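Side-chain contacts in dual specificity phosphatase 28 (Homo sapiens, PDB 5Y15), which is an atypical dual-specificity phosphatase that cleaves a synthetic aryl phosphate in vitro yet shows almost no activity on phosphotyrosine and still less on phosphothreonine: residues R42-L47 against F151-S156; L47-A52 against S156-A161; G65-V70 against E111-A116; V89-D94 against P165-Q170; V134-L139 against L145-A150. The protein carries 2 engineered substitutions. All coordinates share one frame; numbering follows the deposited sequence.

Contact 1 of 5, residues R42-L47 against F151-S156; sequences RVAPSL and FQMVKS
Val43 and Val154 bring the backbones closest, their CA atoms 5.7 Å apart, where strand residues 42-44 run nearly antiparallel to helix residues 151-156, at 162°. The two valines meet by one methyl each: CG1 of Val43 lies 3.9 Å from CG2 of Val154, and the side chains cross obliquely rather than meeting head-on. That CG1 stands anti to the backbone N of Val43 (chi1 172°), which turns it to the helix.

Met153 adds the second touch. Its chain bends at chi3 (76°), bringing CE round to the strand, 3.6 Å from CB of Ala44 and 3.2 Å from the carbonyl O of Val43. A water also donates to this carbonyl, at 2.6 Å from Val43 O, and to Met153 O at 3.0 Å, tying strand to helix through their main chains. Behind this, Val43 N and, more weakly, Ala44 N both donate to Leu47 O, which makes a classic beta bulge. A type II turn from Ala44 to Leu47 then leads into the next strand.

The Val154 side chain is buried, touching Leu49 of strand 47-50 as well as Cys135 and Thr136 of helix 130-142. Met153 leans on Leu145. Helix 147-157 thus packs on edge strand 40-44 and reaches inward to strand 47-50.

Contact 2 of 5, residues L47-A52 against S156-A161; sequences LFLGSA and SARPVA
Leu49 and Arg158 meet at about a right angle, the leucine tip against the aliphatic part of the arginine. The methyl CD2 of Leu49 comes within 3.8 Å of CD of Arg158 and 3.9 Å of its NE, so it touches the joint where hydrocarbon gives way to guanidinium. Further along, NH2 of Arg158 passes 3.9 Å from CB of Ser51. Both approaches to the guanidinium are by plain van der Waals contact.

What puts the arginine there is a fully extended first torsion (chi1 -180°) followed by a bend at chi2 (91°). The chain therefore leaves the end of helix 147-157 and turns to run beside the strand. Arg158 is the first residue to leave helical geometry, and a type I turn from Arg158 to Ala161, closed by Ala161 N to Arg158 O at 2.9 Å, carries the backbone away behind it.

The polar end is held from farther out: NE donates to the carbonyl of Gly127, and NH2 to those of Asn126 and Val36. Asn126 and Gly127 belong to the P-loop, which starts at the presumed nucleophile position, occupied here by the engineered Ser124, whose side chain is about 6 Å from that of Leu49. Arg158 thereby ties the helix end to main-chain carbonyls of that loop and to the N-terminal segment.

Around the pair, Leu49 also packs on Val43 of strand 40-44 and on Ser131 of helix 130-142, so the pair lies between the sheet and helices 130-142 and 147-157.

Contact 3 of 5, residues G65-V70 against E111-A116; sequences GVTLCV and EAAVRA
A beta-alpha-beta crossover brings Leu68 and Thr67 against Ala113: helix 100-115 links the parallel strands 85-88 and 119-123 and on its way passes over strand 66-71, which lies between them. The small methyl of Ala113 is the touching group. Its CB is 3.9 Å from CB of Leu68 and 3.8 Å from OG1 of Thr67, so the helix rests on the roots of the strand's side chains, and the two CA atoms of Leu68 and Ala113 stand 6.5 Å apart.

Thr67 holds OG1 between its backbone N and carbonyl carbon (chi1 59°). There it shares a water with the helix, 3.0 Å from Thr67 OG1 and donating a weak bond of 3.3 Å to Ala113 O. On the helix itself, Arg115 NE makes a salt bridge to Glu111 OE2 at 3.0 Å, reaching the oxygen from above the carboxylate plane; the other carboxylate oxygen, OE1, bonds to Tyr138 OH of helix 130-142.

Leu68 also touches Leu87 of the second subunit, and Ala112 packs on Ala108 of that same subunit. The crossover, with its helix packed on the central sheet, is part of the alpha/beta fold of the protein tyrosine phosphatases.

Contact 4 of 5, residues V89-D94 against P165-Q170; sequences VPVFDD and PGFWSQ
The Phe167 ring points its far edge into the loop 89-94, with Phe92 O lying near the ring plane 3.6 Å from CZ. By its place in the chain and its nearness to the P-loop, this loop is consistent with the general-acid loop of the phosphatase family. Two more oxygens approach the ring obliquely: Asp94 O at 3.6 Å from CE1 and Asp93 OD1 at 3.8 Å from CE2. The carboxylate of Asp93 is turned only 16° from the ring plane, so the two planes are nearly parallel. CG2 of Val91 touches more distantly, 4.5 Å from CZ. The rim of a phenyl ring carries slight positive charge, so Phe92 O at the edge is probably a mildly favourable electrostatic match.

The side chain of Asp93 is about 7 Å from that of Ser124 and about 3 Å from a bound phosphate ion, probably from the crystallisation liquor, though it may mark the pocket. Asp93 sits at the centre of an inverse gamma turn, in which Asp94 N gives a weak bond to Phe92 O. That tight bend brings the two neighbouring carbonyls round to the ring.

Asn164 ties loop to helix: its ND2 donates to Asp93 OD1, which Ser129 OG also meets, and its OD1 receives Phe167 N. Phe167 also packs on Leu99 and on Arg130 of helix 130-142. Asp93 has CG anti to its backbone N (chi1 -178°), and this extension carries OD1 to the CE2 corner of the ring.

Contact 5 of 5, residues V134-L139 against L145-A150; sequences VCTAYL and LSLAKA
Leu139 and Thr136, one helical turn apart on helix 130-142, take the CB of Ala150 between them. Leu139 CB lies 3.7 Å from Ala150 CB; on the other flank the methyl CG2 of Thr136 lies 3.9 Å from Ala150 CB. The Thr136 carbonyl O lies nearby too, 3.6 Å from Ala150 CB. With so small a group at the interface, the helices come close, the CA atoms of Thr136 and Ala150 being 5.2 Å apart.

Thr136 directs its two branches differently. CG2 is anti to the backbone N and faces helix 147-157, where CD1 of Leu147 slants across it at 3.7 Å. OG1 turns back along its own helix to bond the carbonyl of Ala132.

Leu145 covers the end of the contact, resting CD1 3.3 Å from Leu139 O. Its backbone N donates to that same oxygen at 3.2 Å in a nearly straight bond (164°), the donor tilted from the carbonyl plane. Ser146 follows as N-cap, its OG accepting weakly from Lys149 N.

The chemistry is thus mainly hydrocarbon, the threonine hydroxyl being spent on its own helix, while one main-chain bond probably helps set the start of the second helix.

In the fold
Contacts 1, 2 and 5 share helix 147-157: contact 5 packs its beginning on helix 130-142, contact 1 sets its middle on edge strand 40-44, and contact 2 uses the arginine just past its end. Leu47, Leu49 and Val154 join all three into one buried layer. Contacts 3 and 4 lie about 23 Å apart, centre to centre, on opposite sides of the chain's centre; contact 3 is buried apart from Thr67, contact 4 only partly buried. Contacts 1 and 3 supplement small apolar touches with a water, contact 5 with a direct main-chain bond. Contacts 2 and 4, nearest the active-site position, instead set a hydrophobic group against a polar one.

Contact 1 of 5, residues R42-L47 against F151-S156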
# COMPACT_ATOMS: atom_id res chain seq x y z
N ARG A 42 -18.45 6.42 6.22
CA ARG A 42 -18.28 5.02 6.62
C ARG A 42 -19.02 4.13 5.62
O ARG A 42 -20.23 4.30 5.41
CB ARG A 42 -18.83 4.82 8.03
CG ARG A 42 -18.39 3.57 8.76
CD ARG A 42 -19.26 3.37 10.00
NE ARG A 42 -18.82 2.29 10.89
CZ ARG A 42 -19.40 1.09 10.97
NH1 ARG A 42 -20.43 0.80 10.18
NH2 ARG A 42 -18.94 0.18 11.83
N VAL A 43 -18.30 3.24 4.94
CA VAL A 43 -18.95 2.28 4.05
C VAL A 43 -19.32 1.01 4.80
O VAL A 43 -20.34 0.38 4.53
CB VAL A 43 -18.04 1.95 2.85
CG1 VAL A 43 -18.63 0.82 2.03
CG2 VAL A 43 -17.81 3.19 1.99
N ALA A 44 -18.42 0.59 5.67
CA ALA A 44 -18.50 -0.67 6.39
C ALA A 44 -17.49 -0.58 7.52
O ALA A 44 -16.68 0.35 7.55
CB ALA A 44 -18.21 -1.85 5.45
N PRO A 45 -17.48 -1.54 8.44
CA PRO A 45 -16.53 -1.46 9.55
C PRO A 45 -15.10 -1.30 9.08
O PRO A 45 -14.66 -1.95 8.13
CB PRO A 45 -16.74 -2.80 10.28
CG PRO A 45 -18.18 -3.08 10.01
CD PRO A 45 -18.38 -2.71 8.59
N SER A 46 -14.40 -0.35 9.69
CA SER A 46 -12.99 -0.07 9.46
C SER A 46 -12.70 0.39 8.02
O SER A 46 -11.54 0.42 7.61
CB SER A 46 -12.14 -1.29 9.82
OG SER A 46 -11.99 -1.38 11.24
N LEU A 47 -13.71 0.83 7.28
CA LEU A 47 -13.59 1.17 5.87
C LEU A 47 -14.34 2.46 5.57
O LEU A 47 -15.57 2.50 5.69
CB LEU A 47 -14.15 0.04 5.01
CG LEU A 47 -14.23 0.34 3.53
CD1 LEU A 47 -12.80 0.35 2.94
CD2 LEU A 47 -15.17 -0.65 2.82
N PHE A 151 -21.25 -3.49 -3.97
CA PHE A 151 -21.52 -2.17 -4.49
C PHE A 151 -22.73 -1.56 -3.80
O PHE A 151 -22.73 -0.35 -3.53
CB PHE A 151 -21.72 -2.17 -6.01
CG PHE A 151 -21.92 -0.80 -6.56
CD1 PHE A 151 -20.90 0.14 -6.44
CD2 PHE A 151 -23.11 -0.42 -7.16
CE1 PHE A 151 -21.05 1.44 -6.91
CE2 PHE A 151 -23.27 0.87 -7.65
CZ PHE A 151 -22.24 1.81 -7.51
N GLN A 152 -23.75 -2.37 -3.47
CA GLN A 152 -24.91 -1.83 -2.77
C GLN A 152 -24.50 -1.16 -1.47
O GLN A 152 -24.98 -0.08 -1.14
CB GLN A 152 -25.94 -2.94 -2.49
CG GLN A 152 -27.19 -2.41 -1.81
CD GLN A 152 -27.82 -3.44 -0.85
OE1 GLN A 152 -28.86 -4.04 -1.15
NE2 GLN A 152 -27.18 -3.64 0.30
N MET A 153 -23.57 -1.77 -0.73
CA MET A 153 -23.07 -1.10 0.46
C MET A 153 -22.37 0.21 0.11
O MET A 153 -22.58 1.24 0.77
CB MET A 153 -22.10 -2.01 1.21
CG MET A 153 -22.76 -3.18 1.91
SD MET A 153 -21.47 -3.80 2.96
CE MET A 153 -21.52 -2.57 4.25
N VAL A 154 -21.53 0.21 -0.93
CA VAL A 154 -20.82 1.45 -1.25
C VAL A 154 -21.82 2.54 -1.63
O VAL A 154 -21.77 3.66 -1.10
CB VAL A 154 -19.78 1.20 -2.36
CG1 VAL A 154 -19.17 2.55 -2.86
CG2 VAL A 154 -18.67 0.28 -1.86
N LYS A 155 -22.76 2.22 -2.52
CA LYS A 155 -23.76 3.20 -2.96
C LYS A 155 -24.65 3.68 -1.81
O LYS A 155 -25.05 4.85 -1.79
CB LYS A 155 -24.61 2.61 -4.09
CG LYS A 155 -25.55 3.62 -4.75
CD LYS A 155 -25.16 3.89 -6.19
CE LYS A 155 -26.10 4.89 -6.85
NZ LYS A 155 -25.34 5.98 -7.56
N SER A 156 -24.97 2.80 -0.86
CA SER A 156 -25.77 3.25 0.28
C SER A 156 -24.97 4.20 1.16
O SER A 156 -25.52 5.15 1.72
CB SER A 156 -26.25 2.05 1.12
OG SER A 156 -27.27 1.29 0.46
O HOH W 1 -22.68 1.14 3.74

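Contact 2 of 5, residues L47-A52 against S156-A161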
# COMPACT_ATOMS: atom_id res chain seq x y z
N LEU A 47 -13.71 0.83 7.28
CA LEU A 47 -13.59 1.17 5.87
C LEU A 47 -14.34 2.46 5.57
O LEU A 47 -15.57 2.50 5.69
CB LEU A 47 -14.15 0.04 5.01
CG LEU A 47 -14.23 0.34 3.53
CD1 LEU A 47 -12.80 0.35 2.94
CD2 LEU A 47 -15.17 -0.65 2.82
N PHE A 48 -13.62 3.51 5.16
CA PHE A 48 -14.20 4.80 4.79
C PHE A 48 -13.83 5.19 3.36
O PHE A 48 -12.71 4.94 2.91
CB PHE A 48 -13.73 5.92 5.70
CG PHE A 48 -14.02 5.69 7.14
CD1 PHE A 48 -13.16 4.91 7.91
CD2 PHE A 48 -15.16 6.21 7.73
CE1 PHE A 48 -13.42 4.69 9.25
CE2 PHE A 48 -15.43 6.00 9.08
CZ PHE A 48 -14.55 5.23 9.84
N LEU A 49 -14.76 5.87 2.69
CA LEU A 49 -14.60 6.38 1.35
C LEU A 49 -14.59 7.90 1.43
O LEU A 49 -15.27 8.49 2.28
CB LEU A 49 -15.74 5.90 0.45
CG LEU A 49 -15.74 6.28 -1.03
CD1 LEU A 49 -16.52 5.27 -1.79
CD2 LEU A 49 -16.30 7.68 -1.30
N GLY A 50 -13.82 8.56 0.55
CA GLY A 50 -13.77 10.01 0.61
C GLY A 50 -13.41 10.69 -0.69
O GLY A 50 -12.90 10.07 -1.63
N SER A 51 -13.67 11.98 -0.73
CA SER A 51 -13.33 12.80 -1.89
C SER A 51 -12.05 13.55 -1.58
O SER A 51 -11.42 13.32 -0.55
CB SER A 51 -14.43 13.81 -2.22
OG SER A 51 -14.66 14.65 -1.11
N ALA A 52 -11.65 14.43 -2.51
CA ALA A 52 -10.45 15.25 -2.36
C ALA A 52 -10.36 15.82 -0.96
O ALA A 52 -9.27 15.94 -0.39
CB ALA A 52 -10.41 16.39 -3.40
N SER A 156 -24.97 2.80 -0.86
CA SER A 156 -25.77 3.25 0.28
C SER A 156 -24.97 4.20 1.16
O SER A 156 -25.52 5.15 1.72
CB SER A 156 -26.25 2.05 1.12
OG SER A 156 -27.27 1.29 0.46
N ALA A 157 -23.66 3.97 1.26
CA ALA A 157 -22.86 4.89 2.07
C ALA A 157 -22.58 6.18 1.32
O ALA A 157 -22.50 7.24 1.95
CB ALA A 157 -21.55 4.21 2.49
N ARG A 158 -22.44 6.12 -0.01
CA ARG A 158 -22.12 7.27 -0.85
C ARG A 158 -23.06 7.26 -2.04
O ARG A 158 -22.83 6.52 -3.01
CB ARG A 158 -20.66 7.23 -1.29
CG ARG A 158 -20.22 8.38 -2.16
CD ARG A 158 -19.65 9.52 -1.30
NE ARG A 158 -18.92 10.50 -2.11
CZ ARG A 158 -18.81 11.80 -1.82
NH1 ARG A 158 -19.39 12.31 -0.74
NH2 ARG A 158 -18.12 12.58 -2.63
N PRO A 159 -24.16 8.02 -1.99
CA PRO A 159 -25.15 7.95 -3.08
C PRO A 159 -24.61 8.30 -4.45
O PRO A 159 -25.09 7.76 -5.45
CB PRO A 159 -26.24 8.93 -2.63
CG PRO A 159 -26.11 8.92 -1.14
CD PRO A 159 -24.66 8.79 -0.84
N VAL A 160 -23.63 9.21 -4.53
CA VAL A 160 -23.09 9.56 -5.84
C VAL A 160 -22.21 8.46 -6.42
O VAL A 160 -21.87 8.53 -7.61
CB VAL A 160 -22.33 10.90 -5.76
CG1 VAL A 160 -23.20 11.93 -5.06
CG2 VAL A 160 -20.99 10.73 -5.07
N ALA A 161 -21.83 7.47 -5.61
CA ALA A 161 -20.89 6.43 -6.05
C ALA A 161 -21.27 5.89 -7.42
O ALA A 161 -22.43 5.52 -7.66
CB ALA A 161 -20.82 5.30 -5.05

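Contact 3 of 5, residues G65-V70 against E111-A116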
# COMPACT_ATOMS: atom_id res chain seq x y z
N GLY A 65 -9.39 6.44 13.65
CA GLY A 65 -8.30 5.49 13.73
C GLY A 65 -7.83 5.02 12.37
O GLY A 65 -7.36 3.88 12.25
N VAL A 66 -7.96 5.86 11.35
CA VAL A 66 -7.49 5.48 10.03
C VAL A 66 -5.98 5.33 10.10
O VAL A 66 -5.26 6.25 10.51
CB VAL A 66 -7.92 6.50 8.98
CG1 VAL A 66 -7.17 6.29 7.68
CG2 VAL A 66 -9.42 6.37 8.74
N THR A 67 -5.49 4.16 9.71
CA THR A 67 -4.07 3.89 9.71
C THR A 67 -3.53 3.67 8.31
O THR A 67 -2.32 3.46 8.15
CB THR A 67 -3.77 2.65 10.57
OG1 THR A 67 -4.48 1.55 10.03
CG2 THR A 67 -4.23 2.87 12.00
N LEU A 68 -4.39 3.72 7.29
CA LEU A 68 -3.93 3.59 5.92
C LEU A 68 -4.84 4.41 5.03
O LEU A 68 -6.06 4.26 5.10
CB LEU A 68 -3.95 2.12 5.45
CG LEU A 68 -3.66 1.86 3.97
CD1 LEU A 68 -2.19 2.05 3.68
CD2 LEU A 68 -4.12 0.48 3.52
N CYS A 69 -4.24 5.29 4.22
CA CYS A 69 -4.96 6.05 3.20
C CYS A 69 -4.66 5.44 1.84
O CYS A 69 -3.49 5.29 1.47
CB CYS A 69 -4.55 7.53 3.20
SG CYS A 69 -4.97 8.36 4.74
N VAL A 70 -5.69 5.14 1.07
CA VAL A 70 -5.53 4.61 -0.27
C VAL A 70 -5.93 5.73 -1.22
O VAL A 70 -7.12 6.05 -1.35
CB VAL A 70 -6.38 3.35 -0.52
CG1 VAL A 70 -6.12 2.81 -1.95
CG2 VAL A 70 -6.09 2.28 0.55
N GLU A 111 -6.63 -4.94 3.93
CA GLU A 111 -6.99 -5.98 4.89
C GLU A 111 -5.97 -6.06 6.01
O GLU A 111 -6.33 -6.19 7.18
CB GLU A 111 -7.12 -7.34 4.20
CG GLU A 111 -7.39 -8.50 5.14
CD GLU A 111 -8.79 -8.48 5.75
OE1 GLU A 111 -9.58 -7.55 5.46
OE2 GLU A 111 -9.12 -9.41 6.52
N ALA A 112 -4.68 -5.96 5.68
CA ALA A 112 -3.66 -5.98 6.72
C ALA A 112 -3.86 -4.82 7.69
O ALA A 112 -3.68 -4.98 8.90
CB ALA A 112 -2.26 -5.93 6.12
N ALA A 113 -4.23 -3.64 7.19
CA ALA A 113 -4.45 -2.54 8.12
C ALA A 113 -5.66 -2.81 9.01
O ALA A 113 -5.64 -2.53 10.21
CB ALA A 113 -4.58 -1.20 7.38
N VAL A 114 -6.72 -3.36 8.43
CA VAL A 114 -7.92 -3.67 9.21
C VAL A 114 -7.61 -4.71 10.28
O VAL A 114 -8.04 -4.57 11.43
CB VAL A 114 -9.04 -4.16 8.28
CG1 VAL A 114 -10.16 -4.78 9.10
CG2 VAL A 114 -9.55 -3.02 7.45
N ARG A 115 -6.87 -5.75 9.92
CA ARG A 115 -6.59 -6.82 10.87
C ARG A 115 -5.78 -6.30 12.05
O ARG A 115 -6.03 -6.68 13.20
CB ARG A 115 -5.85 -7.96 10.17
CG ARG A 115 -6.68 -8.66 9.14
CD ARG A 115 -7.02 -10.06 9.64
NE ARG A 115 -8.38 -10.37 9.26
CZ ARG A 115 -9.08 -11.32 9.85
NH1 ARG A 115 -8.50 -12.00 10.82
NH2 ARG A 115 -10.33 -11.59 9.49
N ALA A 116 -4.82 -5.41 11.79
CA ALA A 116 -3.98 -4.85 12.84
C ALA A 116 -4.73 -3.91 13.76
O ALA A 116 -4.13 -3.41 14.73
CB ALA A 116 -2.78 -4.12 12.22
O HOH W 2 -3.27 -0.72 11.65

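Contact 4 of 5, residues V89-D94 against P165-Q170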
# COMPACT_ATOMS: atom_id res chain seq x y z
N VAL A 89 -2.53 4.40 -5.77
CA VAL A 89 -2.91 3.53 -6.87
C VAL A 89 -3.05 4.41 -8.10
O VAL A 89 -4.07 5.09 -8.25
CB VAL A 89 -4.19 2.75 -6.53
CG1 VAL A 89 -4.66 1.84 -7.67
CG2 VAL A 89 -3.93 1.94 -5.30
N PRO A 90 -2.05 4.45 -8.97
CA PRO A 90 -1.98 5.50 -10.00
C PRO A 90 -2.84 5.25 -11.21
O PRO A 90 -2.40 4.59 -12.16
CB PRO A 90 -0.50 5.52 -10.39
CG PRO A 90 0.07 4.22 -9.96
CD PRO A 90 -0.94 3.49 -9.08
N VAL A 91 -4.08 5.73 -11.19
CA VAL A 91 -4.96 5.64 -12.35
C VAL A 91 -5.72 6.95 -12.46
O VAL A 91 -6.03 7.60 -11.45
CB VAL A 91 -5.96 4.45 -12.29
CG1 VAL A 91 -5.25 3.12 -12.41
CG2 VAL A 91 -6.81 4.49 -11.00
N PHE A 92 -6.00 7.34 -13.70
CA PHE A 92 -6.96 8.41 -13.90
C PHE A 92 -8.35 7.80 -13.85
O PHE A 92 -8.54 6.59 -14.02
CB PHE A 92 -6.79 9.10 -15.27
CG PHE A 92 -5.56 9.98 -15.40
CD1 PHE A 92 -5.36 11.07 -14.56
CD2 PHE A 92 -4.63 9.74 -16.39
CE1 PHE A 92 -4.25 11.89 -14.69
CE2 PHE A 92 -3.50 10.56 -16.54
CZ PHE A 92 -3.31 11.63 -15.69
N ASP A 93 -9.35 8.65 -13.65
CA ASP A 93 -10.72 8.16 -13.68
C ASP A 93 -11.11 8.01 -15.15
O ASP A 93 -11.82 8.83 -15.73
CB ASP A 93 -11.64 9.10 -12.92
CG ASP A 93 -13.08 8.60 -12.90
OD1 ASP A 93 -13.31 7.48 -13.42
OD2 ASP A 93 -13.95 9.32 -12.38
N ASP A 94 -10.61 6.95 -15.76
CA ASP A 94 -10.79 6.79 -17.18
C ASP A 94 -11.06 5.32 -17.48
O ASP A 94 -10.36 4.44 -16.95
CB ASP A 94 -9.52 7.29 -17.91
CG ASP A 94 -9.63 7.22 -19.42
OD1 ASP A 94 -9.89 6.15 -19.98
OD2 ASP A 94 -9.46 8.29 -20.05
N PRO A 165 -17.69 3.07 -16.52
CA PRO A 165 -18.04 1.77 -17.12
C PRO A 165 -16.88 0.83 -17.28
O PRO A 165 -17.06 -0.39 -17.16
CB PRO A 165 -18.61 2.17 -18.50
CG PRO A 165 -19.08 3.54 -18.30
CD PRO A 165 -18.10 4.18 -17.39
N GLY A 166 -15.67 1.36 -17.51
CA GLY A 166 -14.52 0.48 -17.60
C GLY A 166 -14.20 -0.15 -16.26
O GLY A 166 -13.93 -1.36 -16.18
N PHE A 167 -14.23 0.64 -15.20
CA PHE A 167 -14.02 0.09 -13.87
C PHE A 167 -15.11 -0.92 -13.52
O PHE A 167 -14.82 -1.95 -12.89
CB PHE A 167 -14.01 1.20 -12.82
CG PHE A 167 -12.85 2.14 -12.94
CD1 PHE A 167 -11.75 1.82 -13.71
CD2 PHE A 167 -12.86 3.34 -12.24
CE1 PHE A 167 -10.68 2.69 -13.79
CE2 PHE A 167 -11.81 4.22 -12.33
CZ PHE A 167 -10.72 3.90 -13.09
N TRP A 168 -16.36 -0.67 -13.91
CA TRP A 168 -17.41 -1.65 -13.63
C TRP A 168 -17.13 -2.95 -14.35
O TRP A 168 -17.34 -4.04 -13.79
CB TRP A 168 -18.79 -1.14 -14.05
CG TRP A 168 -19.86 -2.05 -13.52
CD1 TRP A 168 -20.57 -2.98 -14.23
CD2 TRP A 168 -20.30 -2.16 -12.17
NE1 TRP A 168 -21.44 -3.63 -13.40
CE2 TRP A 168 -21.29 -3.14 -12.13
CE3 TRP A 168 -19.96 -1.49 -10.98
CZ2 TRP A 168 -21.95 -3.49 -10.95
CZ3 TRP A 168 -20.60 -1.84 -9.82
CH2 TRP A 168 -21.59 -2.82 -9.81
N SER A 169 -16.65 -2.86 -15.59
CA SER A 169 -16.32 -4.07 -16.34
C SER A 169 -15.24 -4.85 -15.62
O SER A 169 -15.34 -6.08 -15.43
CB SER A 169 -15.86 -3.69 -17.75
OG SER A 169 -15.53 -4.84 -18.50
N GLN A 170 -14.23 -4.14 -15.14
CA GLN A 170 -13.16 -4.80 -14.42
C GLN A 170 -13.65 -5.41 -13.11
O GLN A 170 -13.15 -6.46 -12.71
CB GLN A 170 -12.03 -3.80 -14.22
CG GLN A 170 -11.33 -3.43 -15.54
CD GLN A 170 -10.62 -2.12 -15.43
OE1 GLN A 170 -9.83 -1.92 -14.50
NE2 GLN A 170 -10.88 -1.22 -16.37

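Contact 5 of 5, residues V134-L139 against L145-A150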
# COMPACT_ATOMS: atom_id res chain seq x y z
N VAL A 134 -12.51 0.71 -5.69
CA VAL A 134 -11.60 0.02 -4.77
C VAL A 134 -12.35 -0.47 -3.52
O VAL A 134 -12.13 -1.58 -3.04
CB VAL A 134 -10.41 0.92 -4.40
CG1 VAL A 134 -9.60 0.30 -3.28
CG2 VAL A 134 -9.52 1.16 -5.63
N CYS A 135 -13.25 0.37 -2.97
CA CYS A 135 -14.04 -0.09 -1.83
C CYS A 135 -14.87 -1.32 -2.18
O CYS A 135 -14.93 -2.29 -1.41
CB CYS A 135 -14.96 1.04 -1.34
SG CYS A 135 -14.07 2.24 -0.37
N THR A 136 -15.49 -1.31 -3.35
CA THR A 136 -16.28 -2.45 -3.78
C THR A 136 -15.43 -3.72 -3.87
O THR A 136 -15.79 -4.78 -3.33
CB THR A 136 -16.91 -2.13 -5.13
OG1 THR A 136 -17.67 -0.93 -4.99
CG2 THR A 136 -17.80 -3.25 -5.60
N ALA A 137 -14.29 -3.62 -4.56
CA ALA A 137 -13.41 -4.77 -4.70
C ALA A 137 -12.93 -5.26 -3.33
O ALA A 137 -12.75 -6.47 -3.12
CB ALA A 137 -12.24 -4.42 -5.63
N TYR A 138 -12.69 -4.34 -2.41
CA TYR A 138 -12.24 -4.77 -1.09
C TYR A 138 -13.33 -5.59 -0.40
O TYR A 138 -13.04 -6.64 0.20
CB TYR A 138 -11.83 -3.58 -0.22
CG TYR A 138 -11.55 -4.00 1.20
CD1 TYR A 138 -10.34 -4.57 1.56
CD2 TYR A 138 -12.54 -3.90 2.18
CE1 TYR A 138 -10.09 -4.98 2.85
CE2 TYR A 138 -12.31 -4.34 3.49
CZ TYR A 138 -11.09 -4.88 3.81
OH TYR A 138 -10.86 -5.30 5.10
N LEU A 139 -14.58 -5.13 -0.49
CA LEU A 139 -15.66 -5.87 0.14
C LEU A 139 -15.84 -7.24 -0.49
O LEU A 139 -16.13 -8.22 0.20
CB LEU A 139 -16.95 -5.07 0.08
CG LEU A 139 -16.88 -3.78 0.89
CD1 LEU A 139 -18.17 -3.01 0.69
CD2 LEU A 139 -16.68 -4.12 2.37
N LEU A 145 -18.22 -10.62 -0.13
CA LEU A 145 -19.48 -10.19 -0.71
C LEU A 145 -19.50 -10.38 -2.21
O LEU A 145 -18.47 -10.35 -2.89
CB LEU A 145 -19.80 -8.73 -0.39
CG LEU A 145 -20.18 -8.30 1.03
CD1 LEU A 145 -18.98 -8.17 1.88
CD2 LEU A 145 -20.91 -6.97 1.01
N SER A 146 -20.70 -10.54 -2.75
CA SER A 146 -20.82 -10.52 -4.19
C SER A 146 -20.66 -9.09 -4.68
O SER A 146 -20.68 -8.14 -3.90
CB SER A 146 -22.17 -11.10 -4.61
OG SER A 146 -23.23 -10.27 -4.16
N LEU A 147 -20.47 -8.94 -5.98
CA LEU A 147 -20.39 -7.61 -6.57
C LEU A 147 -21.67 -6.81 -6.30
O LEU A 147 -21.61 -5.61 -5.97
CB LEU A 147 -20.14 -7.73 -8.07
CG LEU A 147 -20.17 -6.45 -8.89
CD1 LEU A 147 -19.25 -5.43 -8.27
CD2 LEU A 147 -19.77 -6.74 -10.33
N ALA A 148 -22.83 -7.46 -6.41
CA ALA A 148 -24.11 -6.79 -6.19
C ALA A 148 -24.17 -6.15 -4.80
O ALA A 148 -24.51 -4.97 -4.66
CB ALA A 148 -25.25 -7.78 -6.38
N LYS A 149 -23.90 -6.94 -3.76
CA LYS A 149 -24.04 -6.41 -2.41
C LYS A 149 -22.87 -5.55 -1.98
O LYS A 149 -23.05 -4.63 -1.17
CB LYS A 149 -24.27 -7.55 -1.42
CG LYS A 149 -25.76 -7.90 -1.23
CD LYS A 149 -26.45 -8.29 -2.54
CE LYS A 149 -27.95 -8.47 -2.37
NZ LYS A 149 -28.61 -8.84 -3.67
N ALA A 150 -21.66 -5.84 -2.46
CA ALA A 150 -20.55 -4.95 -2.16
C ALA A 150 -20.84 -3.56 -2.71
O ALA A 150 -20.75 -2.56 -1.98
CB ALA A 150 -19.24 -5.49 -2.76